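Local coordinates for protein 4-aminobutyrate transaminase (Acinetobacter baumannii, PDB 6WOP) that probably catalyses the pyridoxal-phosphate-dependent transfer of the amino group of 4-aminobutyrate to 2-oxoglutarate, as a class-III aminotransferase, at residues G131-G136 against E186-I191; S143-A148 against A165-A170. All coordinates share one frame; numbering follows the deposited sequence.

In the fold
The two contacts lie on one mixed sheet, in which strands 131-135 and 167-170 run side by side and in parallel, and they illustrate how such a sheet is covered on both faces. Interaction 1 sets helix 181-194 against one face, whereas interaction 2 sets helix 144-149 against the other; their centres are about 11 Å apart. Along the chain, interaction 2 is nested inside the loop that interaction 1 closes. Probable backbone hydrogen bonds join them directly, Ile132 N to Gly166 O and Gly136 N to Ala170 O, each 2.8 Å. The sheet belongs to the pyridoxal-phosphate aminotransferase fold, and both contacts also reach a second subunit.

Interaction 1: G131-G136 against E186-I191; sequences GIITFG and ESVEDI
Ile133 overlaps Ile191 tip to tip: its CD1 methyl comes to 3.6 Å from CG2 of Ile191. The two isoleucines mesh twice, because the branches also meet with their roles exchanged, CG2 of Ile133 lying 3.8 Å from CD1 of Ile191. Both adopt the same first torsion, with CG1 anti to the carbonyl carbon (chi1 -66° in Ile133 and -73° in Ile191), and the extended second torsions carry each CD1 out to the partner's CG2 methyl. Val188, one helical turn before Ile191, adds a looser touch, its CG1 standing 4.5 Å from CD1 of Ile133.

Further along the strand, Phe135 carries the contact through the far end of its ring. CE2 approaches CG2 of Val188 at 4.1 Å, with the ring and the valine crossing at a slant. The strand 131-135 and the helical segment 186-191 run nearly antiparallel, at 153°, and their axes come within 10.4 Å, a spacing spanned by side chains that meet from both sides. Ala170 of the adjacent strand and Ile204 on the other flank extend this layer, both touching Phe135 and Val188. Thr134, alternating to the other face of the sheet, bonds through OG1 to Met149 O instead.

Every atom that meets across the interface is carbon, and all four touching residues are buried. Cohesion therefore rests on dispersion and the exclusion of water, with the fit of the branched side chains, rather than directional bonds, probably setting how the helix lies on the sheet.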
loop_
_atom_site.group_PDB
_atom_site.type_symbol
_atom_site.label_atom_id
_atom_site.label_comp_id
_atom_site.label_asym_id
_atom_site.label_seq_id
_atom_site.Cartn_x
_atom_site.Cartn_y
_atom_site.Cartn_z
ATOM N N GLY A 131 -7.310 -7.345 5.632
ATOM C CA GLY A 131 -6.334 -7.130 6.691
ATOM C C GLY A 131 -5.853 -8.419 7.327
ATOM O O GLY A 131 -6.587 -9.415 7.400
ATOM N N ILE A 132 -4.642 -8.359 7.901
ATOM C CA ILE A 132 -4.038 -9.516 8.551
ATOM C C ILE A 132 -3.391 -9.067 9.846
ATOM O O ILE A 132 -2.616 -8.109 9.846
ATOM C CB ILE A 132 -2.993 -10.143 7.614
ATOM C CG1 ILE A 132 -3.640 -10.625 6.295
ATOM C CG2 ILE A 132 -2.205 -11.280 8.287
ATOM C CD1 ILE A 132 -4.483 -11.960 6.537
ATOM N N ILE A 133 -3.667 -9.753 10.946
ATOM C CA ILE A 133 -3.004 -9.465 12.199
ATOM C C ILE A 133 -2.090 -10.640 12.534
ATOM O O ILE A 133 -2.542 -11.796 12.578
ATOM C CB ILE A 133 -4.028 -9.216 13.324
ATOM C CG1 ILE A 133 -4.806 -7.949 13.042
ATOM C CG2 ILE A 133 -3.306 -9.082 14.694
ATOM C CD1 ILE A 133 -5.924 -7.660 14.046
ATOM N N THR A 134 -0.822 -10.353 12.760
ATOM C CA THR A 134 0.135 -11.330 13.245
ATOM C C THR A 134 0.703 -10.793 14.561
ATOM O O THR A 134 0.205 -9.810 15.130
ATOM C CB THR A 134 1.272 -11.593 12.241
ATOM O OG1 THR A 134 1.879 -10.342 11.932
ATOM C CG2 THR A 134 0.746 -12.101 10.879
ATOM N N PHE A 135 1.762 -11.447 15.076
ATOM C CA PHE A 135 2.269 -11.122 16.400
ATOM C C PHE A 135 3.760 -10.805 16.350
ATOM O O PHE A 135 4.511 -11.350 15.547
ATOM C CB PHE A 135 1.992 -12.293 17.377
ATOM C CG PHE A 135 0.552 -12.440 17.679
ATOM C CD1 PHE A 135 -0.304 -13.141 16.809
ATOM C CD2 PHE A 135 0.024 -11.847 18.781
ATOM C CE1 PHE A 135 -1.693 -13.240 17.085
ATOM C CE2 PHE A 135 -1.340 -11.940 19.066
ATOM C CZ PHE A 135 -2.194 -12.621 18.208
ATOM N N GLY A 136 4.186 -9.936 17.252
ATOM C CA GLY A 136 5.583 -9.605 17.321
ATOM C C GLY A 136 6.363 -10.881 17.566
ATOM O O GLY A 136 5.921 -11.758 18.316
ATOM N N GLU A 186 -5.692 -7.458 24.787
ATOM C CA GLU A 186 -5.901 -6.010 24.704
ATOM C C GLU A 186 -5.166 -5.413 23.524
ATOM O O GLU A 186 -5.686 -4.487 22.879
ATOM C CB GLU A 186 -5.455 -5.344 26.016
ATOM C CG GLU A 186 -5.695 -3.904 26.094
ATOM C CD GLU A 186 -5.421 -3.325 27.494
ATOM O OE1 GLU A 186 -5.466 -4.109 28.480
ATOM O OE2 GLU A 186 -5.150 -2.091 27.583
ATOM N N SER A 187 -3.956 -5.939 23.193
ATOM C CA SER A 187 -3.214 -5.377 22.047
ATOM C C SER A 187 -3.900 -5.677 20.718
ATOM O O SER A 187 -3.879 -4.844 19.811
ATOM C CB SER A 187 -1.779 -5.894 22.041
ATOM O OG SER A 187 -1.752 -7.218 21.522
ATOM N N VAL A 188 -4.568 -6.838 20.591
ATOM C CA VAL A 188 -5.408 -7.090 19.405
ATOM C C VAL A 188 -6.563 -6.077 19.325
ATOM O O VAL A 188 -6.857 -5.460 18.280
ATOM C CB VAL A 188 -5.913 -8.541 19.453
ATOM C CG1 VAL A 188 -6.815 -8.811 18.259
ATOM C CG2 VAL A 188 -4.658 -9.501 19.441
ATOM N N GLU A 189 -7.226 -5.860 20.441
ATOM C CA GLU A 189 -8.332 -4.921 20.415
ATOM C C GLU A 189 -7.845 -3.497 20.106
ATOM O O GLU A 189 -8.588 -2.698 19.516
ATOM C CB GLU A 189 -9.089 -4.996 21.756
ATOM C CG GLU A 189 -9.683 -6.412 21.978
ATOM C CD GLU A 189 -10.247 -6.635 23.358
ATOM O OE1 GLU A 189 -9.739 -6.013 24.349
ATOM O OE2 GLU A 189 -11.218 -7.442 23.446
ATOM N N ASP A 190 -6.644 -3.127 20.559
ATOM C CA ASP A 190 -6.132 -1.800 20.201
ATOM C C ASP A 190 -5.920 -1.700 18.689
ATOM O O ASP A 190 -6.061 -0.628 18.105
ATOM C CB ASP A 190 -4.802 -1.527 20.930
ATOM C CG ASP A 190 -4.965 -1.326 22.447
ATOM O OD1 ASP A 190 -6.130 -1.157 22.962
ATOM O OD2 ASP A 190 -3.904 -1.325 23.142
ATOM N N ILE A 191 -5.512 -2.798 18.042
ATOM C CA ILE A 191 -5.395 -2.771 16.580
ATOM C C ILE A 191 -6.757 -2.454 15.956
ATOM O O ILE A 191 -6.864 -1.625 15.039
ATOM C CB ILE A 191 -4.827 -4.122 16.078
ATOM C CG1 ILE A 191 -3.314 -4.196 16.440
ATOM C CG2 ILE A 191 -4.983 -4.263 14.520
ATOM C CD1 ILE A 191 -2.707 -5.586 16.168
#

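Interaction 2: S143-A148 against A165-A170; sequences SFMTMA and AGVFHA
Val167 provides the apolar part of the contact, spreading its two methyls between Met145 and Ala148. CG2 of Val167 meets the thioether of Met145, 3.6 Å from SD, and CE of the same methionine follows at 3.8 Å. Met145 starts with CG anti to the backbone N (chi1 -179°); the bend at chi2 brings the sulfur to the strand, and the bend at chi3 places CE beside the same methyl. The other methyl, CG1 of Val167, lies 4.2 Å from CB of Ala148 and nearer still to that residue's carbonyl oxygen.

Polar contact centres on the same carbonyl. Ala148 O approaches the edge of the His169 ring near its plane, 3.0 Å from CE1, although the angle at NE2 is too poor for a hydrogen bond. The imidazole finds its partners just beyond: NE2 bonds to Met149 O, while ND1 bonds to Asp195 of a second subunit. Gripped from both nitrogens, the buried ring is probably fixed in its rotation, and it ties the helix end to the subunit interface.

Capping defines the opposite end of the helix. Ser143 is the N-cap, its OG accepting from Thr146 N at 2.8 Å in a nearly straight bond (169°). The hydroxyl of Thr146 also donates to this oxygen, with OG1 2.6 Å from Ser143 OG, and Glu117 is a further partner of the serine hydroxyl.

The helical segment 144-148 and strand 167-170 point roughly the same way, 26° apart, and helix 144-149 forms a beta-alpha-beta unit with strands 131-135 and 167-170. Such a crossover, with its helix packed on neighbouring parallel strands, is the building unit of alpha/beta folds, and here belongs to the large domain with its mainly parallel sheet, as in other fold-type I pyridoxal-phosphate enzymes.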
loop_
_atom_site.group_PDB
_atom_site.type_symbol
_atom_site.label_atom_id
_atom_site.label_comp_id
_atom_site.label_asym_id
_atom_site.label_seq_id
_atom_site.Cartn_x
_atom_site.Cartn_y
_atom_site.Cartn_z
ATOM N N SER A 143 8.768 -13.734 1.650
ATOM C CA SER A 143 8.063 -13.035 0.585
ATOM C C SER A 143 7.763 -11.608 1.096
ATOM O O SER A 143 7.956 -11.288 2.280
ATOM C CB SER A 143 6.785 -13.817 0.202
ATOM O OG SER A 143 5.753 -13.509 1.147
ATOM N N PHE A 144 7.317 -10.709 0.209
ATOM C CA PHE A 144 6.953 -9.388 0.721
ATOM C C PHE A 144 5.782 -9.515 1.669
ATOM O O PHE A 144 5.833 -8.987 2.785
ATOM C CB PHE A 144 6.652 -8.454 -0.439
ATOM C CG PHE A 144 7.877 -7.851 -0.991
ATOM C CD1 PHE A 144 8.417 -6.741 -0.371
ATOM C CD2 PHE A 144 8.541 -8.435 -2.091
ATOM C CE1 PHE A 144 9.629 -6.175 -0.853
ATOM C CE2 PHE A 144 9.693 -7.889 -2.574
ATOM C CZ PHE A 144 10.249 -6.732 -1.964
ATOM N N MET A 145 4.762 -10.333 1.323
ATOM C CA MET A 145 3.668 -10.406 2.291
ATOM C C MET A 145 4.084 -11.140 3.569
ATOM O O MET A 145 3.683 -10.732 4.677
ATOM C CB MET A 145 2.441 -11.084 1.690
ATOM C CG MET A 145 1.232 -11.175 2.626
ATOM S SD MET A 145 0.899 -9.577 3.524
ATOM C CE MET A 145 -0.549 -8.926 2.785
ATOM N N THR A 146 4.804 -12.294 3.457
ATOM C CA THR A 146 5.157 -12.970 4.695
ATOM C C THR A 146 6.250 -12.226 5.469
ATOM O O THR A 146 6.340 -12.387 6.691
ATOM C CB THR A 146 5.521 -14.475 4.419
ATOM O OG1 THR A 146 6.546 -14.585 3.412
ATOM C CG2 THR A 146 4.270 -15.188 3.835
ATOM N N MET A 147 7.065 -11.401 4.808
ATOM C CA MET A 147 7.986 -10.566 5.583
ATOM C C MET A 147 7.213 -9.539 6.398
ATOM O O MET A 147 7.599 -9.219 7.525
ATOM C CB MET A 147 8.951 -9.780 4.652
ATOM C CG MET A 147 10.119 -10.554 4.226
ATOM S SD MET A 147 11.247 -9.352 3.331
ATOM C CE MET A 147 10.493 -9.186 1.725
ATOM N N ALA A 148 6.183 -8.944 5.802
ATOM C CA ALA A 148 5.364 -7.983 6.552
ATOM C C ALA A 148 4.707 -8.674 7.736
ATOM O O ALA A 148 4.634 -8.127 8.827
ATOM C CB ALA A 148 4.280 -7.376 5.625
ATOM N N ALA A 165 0.357 -2.905 2.697
ATOM C CA ALA A 165 -0.596 -2.340 3.634
ATOM C C ALA A 165 -1.475 -3.416 4.264
ATOM O O ALA A 165 -1.691 -4.485 3.682
ATOM C CB ALA A 165 -1.497 -1.341 2.909
ATOM N N GLY A 166 -2.070 -3.067 5.422
ATOM C CA GLY A 166 -3.088 -3.904 6.061
ATOM C C GLY A 166 -2.539 -5.051 6.900
ATOM O O GLY A 166 -3.261 -6.013 7.179
ATOM N N VAL A 167 -1.270 -4.992 7.293
ATOM C CA VAL A 167 -0.678 -5.998 8.182
ATOM C C VAL A 167 -0.261 -5.320 9.474
ATOM O O VAL A 167 0.489 -4.333 9.432
ATOM C CB VAL A 167 0.541 -6.649 7.515
ATOM C CG1 VAL A 167 1.216 -7.737 8.464
ATOM C CG2 VAL A 167 0.077 -7.259 6.182
ATOM N N PHE A 168 -0.686 -5.870 10.630
ATOM C CA PHE A 168 -0.352 -5.224 11.895
ATOM C C PHE A 168 0.085 -6.267 12.906
ATOM O O PHE A 168 -0.392 -7.394 12.867
ATOM C CB PHE A 168 -1.609 -4.405 12.414
ATOM C CG PHE A 168 -1.983 -3.304 11.439
ATOM C CD1 PHE A 168 -1.190 -2.143 11.352
ATOM C CD2 PHE A 168 -3.057 -3.464 10.578
ATOM C CE1 PHE A 168 -1.512 -1.133 10.375
ATOM C CE2 PHE A 168 -3.368 -2.494 9.635
ATOM C CZ PHE A 168 -2.595 -1.335 9.541
ATOM N N HIS A 169 0.917 -5.865 13.875
ATOM C CA HIS A 169 1.425 -6.804 14.882
ATOM C C HIS A 169 0.880 -6.540 16.274
ATOM O O HIS A 169 1.043 -5.429 16.828
ATOM C CB HIS A 169 2.942 -6.735 14.914
ATOM C CG HIS A 169 3.565 -7.207 13.637
ATOM N ND1 HIS A 169 3.824 -6.353 12.585
ATOM C CD2 HIS A 169 3.933 -8.448 13.222
ATOM C CE1 HIS A 169 4.348 -7.040 11.573
ATOM N NE2 HIS A 169 4.418 -8.315 11.931
ATOM N N ALA A 170 0.321 -7.585 16.883
ATOM C CA ALA A 170 -0.053 -7.556 18.302
ATOM C C ALA A 170 1.044 -8.203 19.165
ATOM O O ALA A 170 2.025 -8.752 18.634
ATOM C CB ALA A 170 -1.399 -8.272 18.490
#